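Local atomic coordinates of beta-N-acetylhexosaminidase (Bacteroides fragilis, PDB entry 4PYS), a protein that probably hydrolyses terminal N-acetylhexosamine residues from glycans and glycoconjugates, as a family 20 glycoside hydrolase. Residues D126-K131 / Q460-G465; G217-P222 / F281-I286; I258-K263 / D299-C304; M445-V450 / Q487-G492. All coordinates share one frame; numbering follows the deposited sequence.

Contact 1. Residues D126-K131 / Q460-G465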
loop_
_atom_site.group_PDB
_atom_site.type_symbol
_atom_site.label_atom_id
_atom_site.label_comp_id
_atom_site.label_asym_id
_atom_site.label_seq_id
_atom_site.Cartn_x
_atom_site.Cartn_y
_atom_site.Cartn_z
ATOM N N ASP A 126 -8.241 -8.442 -19.085
ATOM C CA ASP A 126 -7.169 -8.043 -18.169
ATOM C C ASP A 126 -7.445 -8.545 -16.743
ATOM O O ASP A 126 -8.596 -8.626 -16.307
ATOM C CB ASP A 126 -7.054 -6.510 -18.201
ATOM C CG ASP A 126 -5.731 -6.000 -17.682
ATOM O OD1 ASP A 126 -4.758 -6.796 -17.616
ATOM O OD2 ASP A 126 -5.664 -4.779 -17.376
ATOM N N PHE A 127 -6.381 -8.923 -16.039
ATOM C CA PHE A 127 -6.472 -9.394 -14.664
ATOM C C PHE A 127 -5.067 -9.400 -14.052
ATOM O O PHE A 127 -4.069 -9.509 -14.792
ATOM C CB PHE A 127 -7.098 -10.802 -14.605
ATOM C CG PHE A 127 -6.555 -11.750 -15.630
ATOM C CD1 PHE A 127 -5.382 -12.459 -15.388
ATOM C CD2 PHE A 127 -7.217 -11.933 -16.835
ATOM C CE1 PHE A 127 -4.882 -13.344 -16.337
ATOM C CE2 PHE A 127 -6.725 -12.812 -17.794
ATOM C CZ PHE A 127 -5.557 -13.513 -17.541
ATOM N N PRO A 128 -4.976 -9.300 -12.709
ATOM C CA PRO A 128 -3.661 -9.115 -12.070
ATOM C C PRO A 128 -2.830 -10.370 -11.947
ATOM O O PRO A 128 -3.358 -11.477 -11.720
ATOM C CB PRO A 128 -4.025 -8.602 -10.665
ATOM C CG PRO A 128 -5.383 -9.229 -10.396
ATOM C CD PRO A 128 -6.083 -9.146 -11.737
ATOM N N ARG A 129 -1.521 -10.194 -12.085
ATOM C CA ARG A 129 -0.591 -11.293 -11.936
ATOM C C ARG A 129 -0.574 -11.831 -10.516
ATOM O O ARG A 129 -0.546 -13.066 -10.321
ATOM C CB ARG A 129 0.827 -10.873 -12.354
ATOM C CG ARG A 129 1.787 -12.039 -12.386
ATOM C CD ARG A 129 3.216 -11.596 -12.717
ATOM N NE ARG A 129 3.769 -10.728 -11.677
ATOM C CZ ARG A 129 4.353 -11.177 -10.574
ATOM N NH1 ARG A 129 4.834 -10.324 -9.687
ATOM N NH2 ARG A 129 4.450 -12.488 -10.355
ATOM N N VAL A 130 -0.594 -10.932 -9.529
ATOM C CA VAL A 130 -0.574 -11.349 -8.119
ATOM C C VAL A 130 -1.696 -10.710 -7.315
ATOM O O VAL A 130 -2.199 -9.652 -7.682
ATOM C CB VAL A 130 0.787 -11.076 -7.422
ATOM C CG1 VAL A 130 1.915 -11.780 -8.173
ATOM C CG2 VAL A 130 1.062 -9.579 -7.298
ATOM N N LYS A 131 -2.049 -11.357 -6.199
ATOM C CA LYS A 131 -3.240 -10.992 -5.423
ATOM C C LYS A 131 -3.000 -9.834 -4.470
ATOM O O LYS A 131 -3.947 -9.135 -4.076
ATOM C CB LYS A 131 -3.715 -12.202 -4.604
ATOM C CG LYS A 131 -4.104 -13.410 -5.443
ATOM C CD LYS A 131 -4.531 -14.584 -4.541
ATOM N N GLN A 460 5.185 -4.803 -12.554
ATOM C CA GLN A 460 5.561 -6.123 -12.038
ATOM C C GLN A 460 4.429 -6.754 -11.234
ATOM O O GLN A 460 4.233 -7.973 -11.273
ATOM C CB GLN A 460 6.829 -5.977 -11.184
ATOM C CG GLN A 460 8.074 -5.757 -12.068
ATOM C CD GLN A 460 9.309 -5.385 -11.281
ATOM O OE1 GLN A 460 9.239 -5.065 -10.098
ATOM N NE2 GLN A 460 10.454 -5.413 -11.945
HETATM N N MSE A 461 3.671 -5.921 -10.525
HETATM C CA MSE A 461 2.545 -6.431 -9.734
HETATM C C MSE A 461 1.394 -6.889 -10.608
HETATM O O MSE A 461 0.770 -7.916 -10.342
HETATM C CB MSE A 461 2.024 -5.328 -8.821
HETATM C CG MSE A 461 2.964 -4.967 -7.662
HETATM SE SE MSE A 461 2.319 -3.345 -6.830
HETATM C CE MSE A 461 3.845 -3.022 -5.634
ATOM N N TRP A 462 1.073 -6.102 -11.629
ATOM C CA TRP A 462 -0.155 -6.360 -12.393
ATOM C C TRP A 462 0.039 -7.174 -13.676
ATOM O O TRP A 462 -0.671 -8.159 -13.922
ATOM C CB TRP A 462 -0.863 -5.024 -12.730
ATOM C CG TRP A 462 -2.097 -5.276 -13.562
ATOM C CD1 TRP A 462 -2.153 -5.468 -14.922
ATOM C CD2 TRP A 462 -3.434 -5.391 -13.085
ATOM N NE1 TRP A 462 -3.456 -5.706 -15.309
ATOM C CE2 TRP A 462 -4.264 -5.654 -14.195
ATOM C CE3 TRP A 462 -4.022 -5.287 -11.816
ATOM C CZ2 TRP A 462 -5.649 -5.821 -14.081
ATOM C CZ3 TRP A 462 -5.399 -5.446 -11.701
ATOM C CH2 TRP A 462 -6.202 -5.714 -12.826
ATOM N N HIS A 463 0.979 -6.749 -14.511
ATOM C CA HIS A 463 1.124 -7.325 -15.853
ATOM C C HIS A 463 1.535 -8.797 -15.785
ATOM O O HIS A 463 2.354 -9.183 -14.947
ATOM C CB HIS A 463 2.165 -6.509 -16.639
ATOM C CG HIS A 463 2.435 -7.028 -18.024
ATOM N ND1 HIS A 463 3.713 -7.260 -18.486
ATOM C CD2 HIS A 463 1.604 -7.345 -19.046
ATOM C CE1 HIS A 463 3.661 -7.702 -19.732
ATOM N NE2 HIS A 463 2.392 -7.765 -20.097
ATOM N N SER A 464 0.943 -9.610 -16.648
ATOM C CA SER A 464 1.303 -11.018 -16.799
ATOM C C SER A 464 2.803 -11.145 -17.081
ATOM O O SER A 464 3.420 -10.219 -17.622
ATOM C CB SER A 464 0.508 -11.647 -17.950
ATOM O OG SER A 464 -0.892 -11.382 -17.846
ATOM N N GLY A 465 3.387 -12.291 -16.740
ATOM C CA GLY A 465 4.805 -12.505 -16.984
ATOM C C GLY A 465 5.097 -12.818 -18.443
ATOM O O GLY A 465 5.564 -13.917 -18.758
HETATM O O HOH W 1 -2.092 -8.242 -16.969
HETATM O O HOH W 2 -1.825 -11.140 -15.193
#

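Contact 2. Residues G217-P222 / F281-I286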
loop_
_atom_site.group_PDB
_atom_site.type_symbol
_atom_site.label_atom_id
_atom_site.label_comp_id
_atom_site.label_asym_id
_atom_site.label_seq_id
_atom_site.Cartn_x
_atom_site.Cartn_y
_atom_site.Cartn_z
ATOM N N GLY A 217 -11.546 0.956 -4.834
ATOM C CA GLY A 217 -11.068 -0.415 -4.778
ATOM C C GLY A 217 -9.848 -0.659 -3.910
ATOM O O GLY A 217 -9.147 -1.659 -4.084
ATOM N N ILE A 218 -9.598 0.251 -2.972
ATOM C CA ILE A 218 -8.407 0.159 -2.124
ATOM C C ILE A 218 -8.784 -0.225 -0.700
ATOM O O ILE A 218 -9.648 0.408 -0.101
ATOM C CB ILE A 218 -7.651 1.503 -2.082
ATOM C CG1 ILE A 218 -7.092 1.839 -3.468
ATOM C CG2 ILE A 218 -6.517 1.444 -1.062
ATOM C CD1 ILE A 218 -6.149 0.769 -4.020
ATOM N N THR A 219 -8.134 -1.261 -0.172
ATOM C CA THR A 219 -8.289 -1.645 1.230
ATOM C C THR A 219 -7.159 -0.987 2.010
ATOM O O THR A 219 -5.996 -1.094 1.627
ATOM C CB THR A 219 -8.214 -3.165 1.377
ATOM O OG1 THR A 219 -9.348 -3.755 0.718
ATOM C CG2 THR A 219 -8.203 -3.586 2.853
ATOM N N VAL A 220 -7.495 -0.282 3.081
ATOM C CA VAL A 220 -6.478 0.425 3.866
ATOM C C VAL A 220 -6.000 -0.466 5.011
ATOM O O VAL A 220 -6.774 -0.821 5.888
ATOM C CB VAL A 220 -7.019 1.739 4.432
ATOM C CG1 VAL A 220 -5.946 2.437 5.271
ATOM C CG2 VAL A 220 -7.468 2.656 3.282
ATOM N N VAL A 221 -4.724 -0.833 4.974
ATOM C CA VAL A 221 -4.129 -1.724 5.965
ATOM C C VAL A 221 -3.373 -0.858 6.972
ATOM O O VAL A 221 -2.345 -0.288 6.644
ATOM C CB VAL A 221 -3.145 -2.673 5.292
ATOM C CG1 VAL A 221 -2.512 -3.625 6.318
ATOM C CG2 VAL A 221 -3.856 -3.487 4.214
ATOM N N PRO A 222 -3.891 -0.747 8.202
ATOM C CA PRO A 222 -3.164 0.074 9.177
ATOM C C PRO A 222 -1.971 -0.679 9.752
ATOM O O PRO A 222 -2.039 -1.909 9.907
ATOM C CB PRO A 222 -4.203 0.286 10.281
ATOM C CG PRO A 222 -5.030 -0.975 10.253
ATOM C CD PRO A 222 -5.081 -1.396 8.786
ATOM N N PHE A 281 -10.880 0.108 10.905
ATOM C CA PHE A 281 -10.315 -0.414 9.665
ATOM C C PHE A 281 -10.881 -1.801 9.390
ATOM O O PHE A 281 -10.486 -2.770 10.036
ATOM C CB PHE A 281 -8.785 -0.504 9.768
ATOM C CG PHE A 281 -8.091 0.835 9.884
ATOM C CD1 PHE A 281 -7.883 1.424 11.124
ATOM C CD2 PHE A 281 -7.625 1.485 8.753
ATOM C CE1 PHE A 281 -7.238 2.656 11.236
ATOM C CE2 PHE A 281 -6.973 2.709 8.847
ATOM C CZ PHE A 281 -6.783 3.302 10.094
ATOM N N PRO A 282 -11.804 -1.909 8.422
ATOM C CA PRO A 282 -12.409 -3.217 8.137
ATOM C C PRO A 282 -11.462 -4.204 7.450
ATOM O O PRO A 282 -11.838 -5.371 7.273
ATOM C CB PRO A 282 -13.580 -2.863 7.210
ATOM C CG PRO A 282 -13.157 -1.575 6.544
ATOM C CD PRO A 282 -12.406 -0.827 7.618
ATOM N N SER A 283 -10.270 -3.745 7.073
ATOM C CA SER A 283 -9.245 -4.586 6.433
ATOM C C SER A 283 -9.071 -5.954 7.098
ATOM O O SER A 283 -8.922 -6.048 8.309
ATOM C CB SER A 283 -7.902 -3.860 6.440
ATOM O OG SER A 283 -6.865 -4.696 5.953
ATOM N N ALA A 284 -9.084 -7.009 6.290
ATOM C CA ALA A 284 -8.835 -8.358 6.779
ATOM C C ALA A 284 -7.419 -8.498 7.346
ATOM O O ALA A 284 -7.143 -9.417 8.138
ATOM C CB ALA A 284 -9.060 -9.361 5.663
ATOM N N TYR A 285 -6.536 -7.593 6.927
ATOM C CA TYR A 285 -5.138 -7.598 7.342
ATOM C C TYR A 285 -4.795 -6.404 8.231
ATOM O O TYR A 285 -5.094 -5.251 7.894
ATOM C CB TYR A 285 -4.241 -7.499 6.108
ATOM C CG TYR A 285 -4.337 -8.690 5.204
ATOM C CD1 TYR A 285 -3.503 -9.781 5.381
ATOM C CD2 TYR A 285 -5.246 -8.715 4.153
ATOM C CE1 TYR A 285 -3.577 -10.874 4.552
ATOM C CE2 TYR A 285 -5.325 -9.809 3.312
ATOM C CZ TYR A 285 -4.491 -10.888 3.521
ATOM O OH TYR A 285 -4.557 -11.991 2.694
ATOM N N ILE A 286 -4.129 -6.675 9.348
ATOM C CA ILE A 286 -3.619 -5.598 10.207
ATOM C C ILE A 286 -2.127 -5.822 10.377
ATOM O O ILE A 286 -1.707 -6.941 10.691
ATOM C CB ILE A 286 -4.275 -5.646 11.601
ATOM C CG1 ILE A 286 -5.804 -5.638 11.490
ATOM C CG2 ILE A 286 -3.772 -4.490 12.475
ATOM C CD1 ILE A 286 -6.395 -4.302 11.028
HETATM O O HOH W 3 -9.437 -0.948 6.448
#

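Contact 3. Residues I258-K263 / D299-C304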
loop_
_atom_site.group_PDB
_atom_site.type_symbol
_atom_site.label_atom_id
_atom_site.label_comp_id
_atom_site.label_asym_id
_atom_site.label_seq_id
_atom_site.Cartn_x
_atom_site.Cartn_y
_atom_site.Cartn_z
ATOM N N ILE A 258 10.875 0.572 24.520
ATOM C CA ILE A 258 9.803 -0.102 23.803
ATOM C C ILE A 258 8.699 -0.503 24.779
ATOM O O ILE A 258 8.863 -0.373 25.996
ATOM C CB ILE A 258 10.332 -1.351 23.064
ATOM C CG1 ILE A 258 10.779 -2.426 24.059
ATOM C CG2 ILE A 258 11.488 -0.977 22.131
ATOM C CD1 ILE A 258 11.615 -3.520 23.427
ATOM N N PHE A 259 7.571 -0.970 24.250
ATOM C CA PHE A 259 6.497 -1.471 25.101
ATOM C C PHE A 259 7.006 -2.657 25.916
ATOM O O PHE A 259 7.689 -3.532 25.386
ATOM C CB PHE A 259 5.287 -1.903 24.265
ATOM C CG PHE A 259 4.630 -0.780 23.511
ATOM C CD1 PHE A 259 4.114 0.322 24.186
ATOM C CD2 PHE A 259 4.502 -0.841 22.127
ATOM C CE1 PHE A 259 3.499 1.355 23.491
ATOM C CE2 PHE A 259 3.889 0.182 21.421
ATOM C CZ PHE A 259 3.385 1.286 22.104
ATOM N N CYS A 260 6.683 -2.679 27.203
ATOM C CA CYS A 260 7.112 -3.768 28.068
ATOM C C CYS A 260 6.222 -5.001 27.886
ATOM O O CYS A 260 5.058 -4.994 28.282
ATOM C CB CYS A 260 7.085 -3.308 29.525
ATOM S SG CYS A 260 7.574 -4.566 30.710
ATOM N N ALA A 261 6.766 -6.062 27.296
ATOM C CA ALA A 261 6.004 -7.298 27.114
ATOM C C ALA A 261 5.735 -7.994 28.450
ATOM O O ALA A 261 4.866 -8.860 28.545
ATOM C CB ALA A 261 6.732 -8.236 26.166
ATOM N N GLY A 262 6.482 -7.607 29.478
ATOM C CA GLY A 262 6.362 -8.227 30.784
ATOM C C GLY A 262 5.129 -7.823 31.571
ATOM O O GLY A 262 4.694 -8.545 32.474
ATOM N N LYS A 263 4.562 -6.670 31.236
ATOM C CA LYS A 263 3.400 -6.168 31.962
ATOM C C LYS A 263 2.103 -6.565 31.273
ATOM O O LYS A 263 1.896 -6.240 30.106
ATOM C CB LYS A 263 3.467 -4.647 32.097
ATOM C CG LYS A 263 4.573 -4.156 33.006
ATOM C CD LYS A 263 4.811 -2.669 32.810
ATOM C CE LYS A 263 5.673 -2.116 33.921
ATOM N NZ LYS A 263 6.922 -2.910 34.076
ATOM N N ASP A 299 16.228 -6.751 28.274
ATOM C CA ASP A 299 17.294 -7.552 28.870
ATOM C C ASP A 299 17.533 -7.268 30.357
ATOM O O ASP A 299 18.230 -8.028 31.033
ATOM C CB ASP A 299 18.594 -7.357 28.086
ATOM N N LYS A 300 16.955 -6.180 30.864
ATOM C CA LYS A 300 17.161 -5.789 32.257
ATOM C C LYS A 300 15.860 -5.586 33.041
ATOM O O LYS A 300 15.889 -5.382 34.255
ATOM C CB LYS A 300 18.022 -4.527 32.335
ATOM N N CYS A 301 14.725 -5.641 32.348
ATOM C CA CYS A 301 13.426 -5.450 32.993
ATOM C C CYS A 301 12.999 -6.657 33.826
ATOM O O CYS A 301 12.905 -7.768 33.304
ATOM C CB CYS A 301 12.355 -5.156 31.943
ATOM S SG CYS A 301 10.676 -5.085 32.607
ATOM N N PRO A 302 12.735 -6.439 35.127
ATOM C CA PRO A 302 12.238 -7.512 35.996
ATOM C C PRO A 302 10.947 -8.133 35.464
ATOM O O PRO A 302 10.728 -9.324 35.669
ATOM C CB PRO A 302 11.972 -6.793 37.322
ATOM C CG PRO A 302 12.924 -5.650 37.320
ATOM C CD PRO A 302 13.004 -5.200 35.881
ATOM N N ASP A 303 10.120 -7.342 34.783
ATOM C CA ASP A 303 8.859 -7.839 34.234
ATOM C C ASP A 303 9.062 -8.662 32.957
ATOM O O ASP A 303 8.340 -9.630 32.722
ATOM C CB ASP A 303 7.873 -6.688 33.990
ATOM C CG ASP A 303 7.602 -5.876 35.246
ATOM O OD1 ASP A 303 7.026 -6.432 36.208
ATOM O OD2 ASP A 303 7.959 -4.678 35.270
ATOM N N CYS A 304 10.046 -8.290 32.142
ATOM C CA CYS A 304 10.352 -9.048 30.925
ATOM C C CYS A 304 11.114 -10.346 31.211
ATOM O O CYS A 304 10.886 -11.365 30.559
ATOM C CB CYS A 304 11.118 -8.184 29.919
ATOM S SG CYS A 304 10.067 -7.046 28.975
#

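Contact 4. Residues M445-V450 / Q487-G492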
loop_
_atom_site.group_PDB
_atom_site.type_symbol
_atom_site.label_atom_id
_atom_site.label_comp_id
_atom_site.label_asym_id
_atom_site.label_seq_id
_atom_site.Cartn_x
_atom_site.Cartn_y
_atom_site.Cartn_z
HETATM N N MSE A 445 8.258 16.653 -1.339
HETATM C CA MSE A 445 9.425 15.838 -1.704
HETATM C C MSE A 445 9.052 14.423 -2.093
HETATM O O MSE A 445 9.903 13.631 -2.522
HETATM C CB MSE A 445 10.428 15.814 -0.544
HETATM C CG MSE A 445 11.095 17.137 -0.305
HETATM SE SE MSE A 445 12.019 17.191 1.409
HETATM C CE MSE A 445 13.152 15.693 1.173
ATOM N N ILE A 446 7.773 14.089 -1.971
ATOM C CA ILE A 446 7.360 12.709 -2.197
ATOM C C ILE A 446 7.373 12.279 -3.671
ATOM O O ILE A 446 7.962 11.248 -4.006
ATOM C CB ILE A 446 5.984 12.422 -1.573
ATOM C CG1 ILE A 446 6.048 12.619 -0.052
ATOM C CG2 ILE A 446 5.527 11.009 -1.910
ATOM C CD1 ILE A 446 4.694 12.498 0.668
ATOM N N ASP A 447 6.725 13.045 -4.547
ATOM C CA ASP A 447 6.552 12.596 -5.937
ATOM C C ASP A 447 7.871 12.320 -6.670
ATOM O O ASP A 447 7.952 11.382 -7.459
ATOM C CB ASP A 447 5.743 13.619 -6.747
ATOM C CG ASP A 447 4.257 13.560 -6.454
ATOM O OD1 ASP A 447 3.817 12.613 -5.768
ATOM O OD2 ASP A 447 3.530 14.471 -6.910
ATOM N N ARG A 448 8.903 13.122 -6.413
ATOM C CA ARG A 448 10.151 12.963 -7.171
ATOM C C ARG A 448 10.866 11.668 -6.804
ATOM O O ARG A 448 11.727 11.188 -7.545
ATOM C CB ARG A 448 11.074 14.165 -6.972
ATOM C CG ARG A 448 11.754 14.206 -5.618
ATOM C CD ARG A 448 12.422 15.542 -5.399
ATOM N NE ARG A 448 11.483 16.551 -4.907
ATOM C CZ ARG A 448 11.847 17.735 -4.433
ATOM N NH1 ARG A 448 13.129 18.066 -4.404
ATOM N NH2 ARG A 448 10.934 18.589 -3.983
ATOM N N ARG A 449 10.485 11.084 -5.667
ATOM C CA ARG A 449 10.986 9.772 -5.259
ATOM C C ARG A 449 10.093 8.647 -5.789
ATOM O O ARG A 449 10.567 7.600 -6.244
ATOM C CB ARG A 449 11.013 9.696 -3.720
ATOM C CG ARG A 449 12.147 10.474 -3.074
ATOM C CD ARG A 449 11.765 10.894 -1.646
ATOM N NE ARG A 449 12.925 11.441 -0.948
ATOM C CZ ARG A 449 13.433 12.647 -1.171
ATOM N NH1 ARG A 449 12.874 13.461 -2.062
ATOM N NH2 ARG A 449 14.502 13.044 -0.496
ATOM N N VAL A 450 8.788 8.863 -5.720
ATOM C CA VAL A 450 7.828 7.831 -6.089
ATOM C C VAL A 450 7.794 7.570 -7.600
ATOM O O VAL A 450 7.805 6.411 -8.027
ATOM C CB VAL A 450 6.438 8.183 -5.567
ATOM C CG1 VAL A 450 5.395 7.202 -6.104
ATOM C CG2 VAL A 450 6.444 8.164 -4.026
ATOM N N GLN A 487 -2.577 14.357 -13.899
ATOM C CA GLN A 487 -3.363 13.808 -12.792
ATOM C C GLN A 487 -2.795 14.262 -11.453
ATOM O O GLN A 487 -3.354 13.934 -10.402
ATOM C CB GLN A 487 -3.425 12.280 -12.834
ATOM C CG GLN A 487 -3.726 11.703 -14.212
ATOM C CD GLN A 487 -4.916 12.359 -14.874
ATOM O OE1 GLN A 487 -6.014 12.418 -14.303
ATOM N NE2 GLN A 487 -4.706 12.875 -16.086
ATOM N N GLY A 488 -1.687 15.005 -11.492
ATOM C CA GLY A 488 -1.112 15.604 -10.296
ATOM C C GLY A 488 0.184 14.975 -9.804
ATOM O O GLY A 488 0.663 15.323 -8.721
ATOM N N TYR A 489 0.763 14.073 -10.590
ATOM C CA TYR A 489 1.962 13.358 -10.152
ATOM C C TYR A 489 3.217 13.819 -10.887
ATOM O O TYR A 489 3.425 13.464 -12.048
ATOM C CB TYR A 489 1.763 11.857 -10.311
ATOM C CG TYR A 489 0.522 11.409 -9.578
ATOM C CD1 TYR A 489 0.540 11.230 -8.198
ATOM C CD2 TYR A 489 -0.677 11.224 -10.252
ATOM C CE1 TYR A 489 -0.607 10.848 -7.510
ATOM C CE2 TYR A 489 -1.828 10.840 -9.572
ATOM C CZ TYR A 489 -1.779 10.654 -8.202
ATOM O OH TYR A 489 -2.926 10.284 -7.517
ATOM N N SER A 490 4.052 14.588 -10.191
ATOM C CA SER A 490 5.325 15.063 -10.745
ATOM C C SER A 490 6.321 13.913 -10.833
ATOM O O SER A 490 6.342 13.051 -9.965
ATOM C CB SER A 490 5.911 16.171 -9.864
ATOM O OG SER A 490 5.011 17.252 -9.719
ATOM N N PHE A 491 7.144 13.900 -11.878
ATOM C CA PHE A 491 8.165 12.868 -12.032
ATOM C C PHE A 491 9.534 13.309 -11.530
ATOM O O PHE A 491 9.950 14.435 -11.781
ATOM C CB PHE A 491 8.292 12.483 -13.502
ATOM C CG PHE A 491 7.267 11.474 -13.952
ATOM C CD1 PHE A 491 5.931 11.617 -13.596
ATOM C CD2 PHE A 491 7.638 10.407 -14.745
ATOM C CE1 PHE A 491 4.986 10.690 -14.008
ATOM C CE2 PHE A 491 6.693 9.478 -15.167
ATOM C CZ PHE A 491 5.378 9.623 -14.799
ATOM N N GLY A 492 10.243 12.413 -10.847
ATOM C CA GLY A 492 11.661 12.635 -10.585
ATOM C C GLY A 492 12.481 12.012 -11.711
ATOM O O GLY A 492 11.902 11.590 -12.718
#

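Contact 1. Residues D126-K131 / Q460-G465
The carbonyl oxygen of Gln460, in the last turn of helix 453-462, is gripped side-on by two nitrogens of Arg129. Arg129 NE donates to Gln460 O over 2.8 Å, almost straight in line with the C=O bond (174° at the oxygen), and Arg129 NH1 reaches the same Gln460 O at 2.9 Å, from above the carbonyl plane. The oxygen lies close to the guanidinium plane, so the pair of bonds fixes the rotation of that flat group; the bend at chi3 (64°) turns it back onto the helix end. Arg129 N meanwhile donates to Trp462 O at 2.9 Å, and Val130 N makes a weak bond to Met461 O. Three successive carbonyls at the C-terminal end of the helix thus find donors in the linker that runs from strand 117-126, in the sheet of the N-terminal domain, to strand 132-138 of the catalytic barrel. Trp462 packs against the same linker. Pro128 CB sits over one face of its indole, 3.9 Å from the centroid of the six-membered ring, in a CH-pi contact, while Trp462 NE1 donates to Asp126 OD1 at 2.9 Å. The carboxylate is turned 71° from the indole plane and receives this N-H on its syn side, though well out of the carboxylate plane. Asp126 OD1 also accepts from Gly16 N, and Tyr101 meets the indole edge-to-face.

Contact 2. Residues G217-P222 / F281-I286
Pro222 and Phe281 bury the most surface here, and they meet ring on ring. Pro222 CB stands 3.7 Å from the centroid of the Phe281 ring, only 1° off its normal, a CH-pi contact over the centre of the face. Pro222 CG lies 3.6 Å from Phe281 CG, so the pyrrolidine spans the ring from its middle to its attached end, the two side chains running in opposite directions. In Phe281, chi1 of -66° sets the ring beside the backbone N and lays one face against Pro222, while its edge meets Val220 CG1, which is 3.7 Å from Phe281 CE2. Val206 and Ile210 of helix 203-214 also touch this phenyl. Ile286 CD1 also reaches Pro222 CG, at 3.7 Å, coming roughly at right angles to the direction of the phenyl.

Ser283 is the third main contributor. Its CB rests 3.3 Å from Val220 O, and its hydroxyl lies beside the methyls Thr219 CG2 and Val221 CG2. That hydroxyl is turned back into its own segment: Ser283 OG donates to Tyr285 O at 2.7 Å, in the carbonyl plane and on a lone pair. A water joins the backbones, donating to Val220 O and accepting from Ser283 N, and so bridges polar groups that do not meet directly. Just beyond, Pro222 pairs with His287 through the backbone. The segments carry most of strand 219-223 and the start of strand 285-287, each with the loop before it, side by side in the (beta/alpha)8 TIM barrel of the family 20 catalytic domain.

Contact 3. Residues I258-K263 / D299-C304
Cys260, Cys301 and Cys304 converge through their sulfurs on one zinc ion, whose fourth ligand is Cys242. Cys260 SG is 3.7 Å from Cys301 SG and 3.9 Å from Cys304 SG, spacings of sulfurs sharing a metal, too long for a disulfide. In Cys260 the sulfur is anti to the backbone N (chi1 179°), which carries it out of the loop toward the start of helix 302-310. With several sulfurs on a single ion, the cysteines are probably bound as thiolates.

The next shell consists of backbone N-H groups around these sulfurs. Cys301 occupies the N-cap position of helix 302-310, and its SG accepts a weak bond from Cys304 N at 3.3 Å, which ties both ends of the Cys-Pro-Asp-Cys sequence together. The type I turn from Cys260 to Lys263 presents Gly262 N 3.7 Å from Cys304 SG. Gly262 packs directly on the helix, with Gly262 CA 3.1 Å from Asp303 O in a CA-H...O contact.

Farther out, a salt bridge links Lys263 NZ to Asp303 OD2, across the same junction. Its modelled separation is very short and should be treated with caution. The lysine chain runs extended until it bends at chi4 (52°), and its NZ also donates to Cys242 O, reaching the backbone of the fourth ligand. Trp298 touches Cys304, and Leu319 of helix 316-333 backs Ala261 and Cys304. Two cysteines from loops and a CxxC pair at a helix start make up a four-cysteine zinc site, consistent with a structural rather than a catalytic metal.

Contact 4. Residues M445-V450 / Q487-G492
Polar contact centres on Asp447 of helix 447-450, whose side chain points into the loop that follows helix 470-486. Ser490 N donates a weak bond to Asp447 OD2 at 3.3 Å, though fairly straight, with 154° at the hydrogen. Chi1 of -77° sets the carboxyl group beside the backbone N of Asp447 and brings this oxygen to the loop. The main partners of the carboxylate lie beyond the two segments: OD1 accepts from the hydroxyl of Tyr152, and OD2 forms a salt bridge with Lys151. The same Lys151 NZ donates to Gly488 O, so one ammonium group serves both Asp447 OD2 and Gly488 O, two acceptors 3.5 Å apart; it would also be expected to favour the ionised form of the aspartate. The hydroxyl of Tyr489 bonds to Lys151 O. Arg448 sends its guanidinium away from this junction, to a salt bridge with the terminal carboxylate of Asp506.

Lys151 and Tyr152 belong to helix 146-158 of the barrel, to which both Asp447 and the loop are bonded. The loop begins with a Schellman motif, where Gly488, at positive phi, ends helix 470-486.

Contacts through carbon are close to the backbone. The edge of the Tyr489 ring approaches Asp447 OD1. Asp447 CB rests 3.3 Å from Ser490 O and 4.0 Å from Ser490 CB. Gly492 crosses near Arg448, where Gly492 CA lies 3.4 Å from Arg448 O in a CA-H...O contact with 159° at the hydrogen, and Arg448 CB is 4.0 Å from the same CA.

How the contacts relate
Contact 2 lies within the catalytic barrel, its centre about 10 Å from that of the chain, and the others lie at centre-to-centre distances from it of about 20 Å (contact 1), 25 Å (contact 4) and 31 Å (contact 3). Along the chain, contacts 2 and 3 fall inside the loop closed by contact 1 and interlock, strand 285-287 preceding helix 302-310. Contact 4, which fastens the C-terminal region to helix 146-158, crosses contact 1. Contact 1 joins the N-terminal domain to the barrel; the centre of zinc-binding contact 3 is about 44 Å from that of contact 1, on the opposite side of the chain's centre, so the metal site stands well away from the domain junction.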